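Local coordinates for putative glycosyltransferase (GalT1) (Streptococcus parasanguinis, PDB 4PHS), which probably transfers a sugar from a UDP-linked donor, this chain being the GT-D-fold glycosyltransferase domain, caught with UDP, of a longer protein, at residues S30-G35 / T208-V213; L202-P207 / I224-I229. All blocks are in the same frame, centred on the assembly; numbering follows the deposited sequence.

Contact 1 of 2, residues S30-G35 / T208-V213; sequences SVVRFG and TAKVLV. With UDP (uridine-5'-diphosphate), chain B.
R33 and K210 meet at the diphosphate of UDP, where strand 30-33 of the GT-D glycosyltransferase fold runs roughly antiparallel, at 150°, to the 208-213 segment of helix 206-218. The guanidinium of R33 turns its edge to the phosphates. NH2 of R33 gives the straighter bond, 2.9 Å to O2B of UDP with an N-H...O angle of 159°, while NH1 makes weak, bent bonds to O2B and to O1A. K210 reaches the alpha phosphate from the helix, its NZ 2.9 Å from O1A of UDP. O1A is thus approached from both segments, firmly by K210 NZ and only weakly by R33 NH1. NH1 of R33 and NZ of K210 come within 3.5 Å of each other, two cationic donors gathered around one anion, and D225 forms salt bridges with both.

The K210 chain, folded at chi2 (-62°), passes beside the end of the strand, with CD and CE both 3.0 Å from the carbonyl oxygen of R33. At its base, CG2 of V32, anti to the backbone N, packs on CB of K210 at 3.5 Å. One turn further along the helix, V213 extends the apolar seam: its CG1 approaches CB of S30 at 3.9 Å and V32 CB more loosely. T117 O accepts a further bond from NH2 of R33, and L60 of helix 54-64 packs against K210. At the far end of the seam the OG of S30 is hydrogen-bonded to T217 and to the backbone N of A223, while CG1 of V213 sits 3.4 Å from the carbonyl oxygen of V31.

Contact 2 of 2, residues L202-P207 / I224-I229; sequences LVMLGP and IDLGHI. With UDP (uridine-5'-diphosphate), chain B.
L202 and I224 lie side by side on one face of the parallel sheet, CD2 of L202 resting 4.0 Å from CB of I224 and equally close to CD1 of L226. V203 pairs with D225, their side chains on the other face. The N of V203 donates to I224 O at 2.8 Å, and the carbonyl oxygen of V203 receives L226 N at 2.8 Å and, weakly, G227 N, so the second strand is held just where it leaves the sheet for a type II' turn, L226 to I229. Selenomethionine M204 follows, bent at chi2 (75°) to run alongside L226; its CE reaches CB of L226 and CG2 of I229, and its CG is 3.2 Å from the carbonyl oxygen of G227.

At L205 the chain turns to the ligand. The backbone N donates to a water that also contacts O1A of UDP and OD1 of D225, a carboxylate held mainly by K210 and bridged by R33 too. CD1 of L205 lies 3.5 Å from O2 of the uracil. G206 donates its N to O5' of UDP at 3.2 Å. Across from it, H228, hydrogen-bonded through NE2 to H250, holds the beta phosphate twice: its backbone N binds O1B almost straight (171°), and ND1 binds O3B at 2.7 Å at the ring edge, while C5' of UDP sits over the centre of one ring face.

This is a beta-alpha-beta unit whose strand ends and following loops contribute to the nucleotide site. V203 and D225 pack against helix 206-218, and strand 147-153 adjoins strand 200-204 on its other side.

Overall arrangement
After two N-terminal helices the chain reaches strand 30-33, and contact 1 closes a long loop of 172 residues when helix 206-218 returns to it. Contact 2 closes a much shorter one: it opens at 202-207, before the helix segment of contact 1, and ends at 224-229 beyond it, so the two loops cross. Strand 30-33 runs beside strand 223-225, V31 being backbone-bonded to A223 and D225, so together the contacts tie the N-terminal strand to the beta-alpha-beta unit through this pairing and the helix they share. D225 belongs to contact 2 but joins it to both cations of contact 1. UDP occupies the junction, touched by all four segments.

Contact 1 of 2, residues S30-G35 / T208-V213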
# COMPACT_ATOMS: atom_id res chain seq x y z
N SER A 30 0.39 1.47 -13.16
CA SER A 30 0.46 2.00 -11.81
C SER A 30 -0.46 1.13 -10.95
O SER A 30 -1.34 0.45 -11.48
CB SER A 30 0.02 3.47 -11.78
OG SER A 30 0.94 4.29 -12.48
N VAL A 31 -0.22 1.11 -9.65
CA VAL A 31 -1.06 0.36 -8.73
C VAL A 31 -1.55 1.25 -7.59
O VAL A 31 -0.75 1.92 -6.94
CB VAL A 31 -0.30 -0.82 -8.10
CG1 VAL A 31 -1.19 -1.54 -7.11
CG2 VAL A 31 0.18 -1.76 -9.17
N VAL A 32 -2.85 1.28 -7.36
CA VAL A 32 -3.38 2.01 -6.22
C VAL A 32 -4.19 1.05 -5.38
O VAL A 32 -5.00 0.29 -5.91
CB VAL A 32 -4.21 3.25 -6.63
CG1 VAL A 32 -5.40 2.86 -7.52
CG2 VAL A 32 -4.68 3.96 -5.40
N ARG A 33 -3.95 1.04 -4.07
CA ARG A 33 -4.62 0.08 -3.21
C ARG A 33 -5.56 0.73 -2.20
O ARG A 33 -5.22 1.73 -1.59
CB ARG A 33 -3.59 -0.79 -2.47
CG ARG A 33 -2.53 -1.48 -3.34
CD ARG A 33 -1.43 -2.18 -2.47
NE ARG A 33 -0.85 -1.16 -1.60
CZ ARG A 33 -1.18 -0.94 -0.33
NH1 ARG A 33 -0.65 0.11 0.26
NH2 ARG A 33 -2.00 -1.74 0.33
N PHE A 34 -6.74 0.15 -2.02
CA PHE A 34 -7.67 0.66 -1.01
C PHE A 34 -7.79 -0.34 0.11
O PHE A 34 -8.14 -1.49 -0.12
CB PHE A 34 -9.04 0.92 -1.65
CG PHE A 34 -9.05 2.13 -2.54
CD1 PHE A 34 -8.53 2.06 -3.83
CD2 PHE A 34 -9.52 3.34 -2.06
CE1 PHE A 34 -8.50 3.20 -4.65
CE2 PHE A 34 -9.50 4.48 -2.87
CZ PHE A 34 -8.99 4.41 -4.16
N GLY A 35 -7.49 0.10 1.33
CA GLY A 35 -7.57 -0.75 2.50
C GLY A 35 -8.59 -0.21 3.46
O GLY A 35 -9.38 0.68 3.12
N THR A 208 -2.45 9.26 1.35
CA THR A 208 -1.85 10.21 0.43
C THR A 208 -1.24 9.51 -0.78
O THR A 208 -1.27 10.03 -1.90
CB THR A 208 -0.80 11.05 1.15
OG1 THR A 208 -1.41 11.69 2.27
CG2 THR A 208 -0.20 12.10 0.20
N ALA A 209 -0.70 8.31 -0.56
CA ALA A 209 -0.12 7.52 -1.63
C ALA A 209 -1.09 7.27 -2.77
O ALA A 209 -0.70 7.25 -3.92
CB ALA A 209 0.36 6.20 -1.06
N LYS A 210 -2.36 7.07 -2.43
CA LYS A 210 -3.36 6.74 -3.44
C LYS A 210 -3.59 7.92 -4.39
O LYS A 210 -3.69 7.72 -5.61
CB LYS A 210 -4.70 6.34 -2.81
CG LYS A 210 -4.65 5.72 -1.41
CD LYS A 210 -3.88 4.44 -1.40
CE LYS A 210 -3.83 3.88 0.01
NZ LYS A 210 -2.75 2.86 0.07
N VAL A 211 -3.67 9.13 -3.84
CA VAL A 211 -3.88 10.32 -4.67
C VAL A 211 -2.61 10.62 -5.47
O VAL A 211 -2.67 10.92 -6.66
CB VAL A 211 -4.38 11.54 -3.86
CG1 VAL A 211 -3.50 11.83 -2.67
CG2 VAL A 211 -4.48 12.78 -4.74
N LEU A 212 -1.45 10.47 -4.82
CA LEU A 212 -0.18 10.62 -5.51
C LEU A 212 -0.07 9.69 -6.73
O LEU A 212 0.21 10.14 -7.84
CB LEU A 212 0.99 10.36 -4.56
CG LEU A 212 2.36 10.62 -5.19
CD1 LEU A 212 2.37 12.02 -5.79
CD2 LEU A 212 3.47 10.45 -4.18
N VAL A 213 -0.32 8.40 -6.53
CA VAL A 213 -0.27 7.44 -7.63
C VAL A 213 -1.23 7.81 -8.75
O VAL A 213 -0.90 7.72 -9.94
CB VAL A 213 -0.53 6.00 -7.13
CG1 VAL A 213 -0.69 5.04 -8.29
CG2 VAL A 213 0.60 5.56 -6.20
N1 UDP B . 2.67 6.79 5.91
C2 UDP B . 3.42 7.94 5.96
N3 UDP B . 2.80 9.16 6.09
C4 UDP B . 1.42 9.24 6.19
C5 UDP B . 0.66 8.08 6.12
C6 UDP B . 1.32 6.85 6.13
O2 UDP B . 4.65 7.87 5.88
O4 UDP B . 0.86 10.34 6.31
C1' UDP B . 3.36 5.51 5.67
C2' UDP B . 3.57 4.59 6.85
O2' UDP B . 4.67 4.98 7.65
C3' UDP B . 3.83 3.27 6.13
C4' UDP B . 2.95 3.38 4.88
O4' UDP B . 2.57 4.74 4.77
O3' UDP B . 5.18 3.17 5.73
C5' UDP B . 1.70 2.51 4.94
O5' UDP B . 0.90 2.77 3.80
PA UDP B . -0.53 2.07 3.61
O1A UDP B . -0.92 2.28 2.19
O2A UDP B . -1.50 2.49 4.63
O3A UDP B . -0.11 0.53 3.87
PB UDP B . -0.92 -0.87 3.71
O1B UDP B . 0.06 -1.75 3.05
O2B UDP B . -2.20 -0.68 2.97
O3B UDP B . -1.16 -1.36 5.11

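Contact 2 of 2, residues L202-P207 / I224-I229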
# COMPACT_ATOMS: atom_id res chain seq x y z
N LEU A 202 7.84 4.17 -6.33
CA LEU A 202 7.19 3.31 -5.35
C LEU A 202 6.72 4.22 -4.23
O LEU A 202 7.49 5.07 -3.76
CB LEU A 202 8.15 2.27 -4.79
CG LEU A 202 8.92 1.41 -5.80
CD1 LEU A 202 9.86 0.44 -5.09
CD2 LEU A 202 7.93 0.70 -6.72
N VAL A 203 5.47 4.08 -3.81
CA VAL A 203 4.93 4.99 -2.81
C VAL A 203 4.47 4.24 -1.57
O VAL A 203 3.70 3.28 -1.67
CB VAL A 203 3.78 5.82 -3.38
CG1 VAL A 203 3.43 6.95 -2.41
CG2 VAL A 203 4.16 6.42 -4.76
N MSE A 204 4.97 4.65 -0.41
CA MSE A 204 4.55 4.09 0.87
C MSE A 204 4.13 5.24 1.76
O MSE A 204 4.94 5.81 2.48
CB MSE A 204 5.69 3.30 1.52
CG MSE A 204 6.18 2.09 0.69
SE MSE A 204 7.26 2.61 -0.87
CE MSE A 204 8.43 1.04 -0.97
N LEU A 205 2.85 5.62 1.67
CA LEU A 205 2.44 6.90 2.25
C LEU A 205 0.95 6.94 2.57
O LEU A 205 0.30 7.97 2.42
CB LEU A 205 2.81 8.04 1.30
CG LEU A 205 3.12 9.40 1.95
CD1 LEU A 205 4.43 9.34 2.70
CD2 LEU A 205 3.16 10.53 0.91
N GLY A 206 0.40 5.81 3.03
CA GLY A 206 -0.97 5.81 3.52
C GLY A 206 -1.96 6.33 2.51
O GLY A 206 -1.79 6.11 1.31
N PRO A 207 -3.00 7.05 2.97
CA PRO A 207 -4.01 7.51 2.01
C PRO A 207 -3.47 8.50 0.98
O PRO A 207 -3.98 8.55 -0.14
CB PRO A 207 -5.05 8.20 2.89
CG PRO A 207 -4.88 7.58 4.24
CD PRO A 207 -3.40 7.29 4.36
N ILE A 224 3.78 2.71 -8.12
CA ILE A 224 3.22 1.55 -7.44
C ILE A 224 3.09 1.81 -5.94
O ILE A 224 4.08 2.05 -5.24
CB ILE A 224 4.08 0.29 -7.69
CG1 ILE A 224 4.29 0.06 -9.20
CG2 ILE A 224 3.48 -0.94 -7.00
CD1 ILE A 224 5.15 -1.16 -9.53
N ASP A 225 1.85 1.75 -5.46
CA ASP A 225 1.51 1.91 -4.05
C ASP A 225 1.86 0.62 -3.30
O ASP A 225 1.18 -0.41 -3.44
CB ASP A 225 0.01 2.23 -3.97
CG ASP A 225 -0.55 2.18 -2.57
OD1 ASP A 225 0.20 2.18 -1.59
OD2 ASP A 225 -1.80 2.17 -2.46
N LEU A 226 2.93 0.67 -2.50
CA LEU A 226 3.44 -0.53 -1.83
C LEU A 226 3.29 -0.50 -0.31
O LEU A 226 3.64 -1.47 0.36
CB LEU A 226 4.90 -0.79 -2.19
CG LEU A 226 5.11 -1.29 -3.62
CD1 LEU A 226 6.57 -1.63 -3.83
CD2 LEU A 226 4.24 -2.49 -3.84
N GLY A 227 2.76 0.59 0.22
CA GLY A 227 2.32 0.62 1.62
C GLY A 227 3.28 0.01 2.63
O GLY A 227 4.43 0.46 2.76
N HIS A 228 2.77 -0.98 3.37
CA HIS A 228 3.54 -1.61 4.46
C HIS A 228 4.40 -2.80 4.05
O HIS A 228 4.71 -3.65 4.90
CB HIS A 228 2.57 -2.03 5.57
CG HIS A 228 2.19 -0.91 6.51
ND1 HIS A 228 0.89 -0.56 6.75
CD2 HIS A 228 2.96 -0.12 7.29
CE1 HIS A 228 0.86 0.44 7.62
NE2 HIS A 228 2.10 0.72 7.97
N ILE A 229 4.80 -2.88 2.78
CA ILE A 229 5.61 -4.02 2.33
C ILE A 229 6.84 -4.27 3.21
O ILE A 229 7.20 -5.41 3.44
CB ILE A 229 5.99 -3.88 0.83
CG1 ILE A 229 6.65 -5.16 0.33
CG2 ILE A 229 6.94 -2.68 0.60
CD1 ILE A 229 6.95 -5.14 -1.14
N1 UDP B . 2.67 6.79 5.91
C2 UDP B . 3.42 7.94 5.96
N3 UDP B . 2.80 9.16 6.09
C4 UDP B . 1.42 9.24 6.19
C5 UDP B . 0.66 8.08 6.12
C6 UDP B . 1.32 6.85 6.13
O2 UDP B . 4.65 7.87 5.88
O4 UDP B . 0.86 10.34 6.31
C1' UDP B . 3.36 5.51 5.67
C2' UDP B . 3.57 4.59 6.85
O2' UDP B . 4.67 4.98 7.65
C3' UDP B . 3.83 3.27 6.13
C4' UDP B . 2.95 3.38 4.88
O4' UDP B . 2.57 4.74 4.77
O3' UDP B . 5.18 3.17 5.73
C5' UDP B . 1.70 2.51 4.94
O5' UDP B . 0.90 2.77 3.80
PA UDP B . -0.53 2.07 3.61
O1A UDP B . -0.92 2.28 2.19
O2A UDP B . -1.50 2.49 4.63
O3A UDP B . -0.11 0.53 3.87
PB UDP B . -0.92 -0.87 3.71
O1B UDP B . 0.06 -1.75 3.05
O2B UDP B . -2.20 -0.68 2.97
O3B UDP B . -1.16 -1.36 5.11
O HOH W 1 1.14 3.49 0.60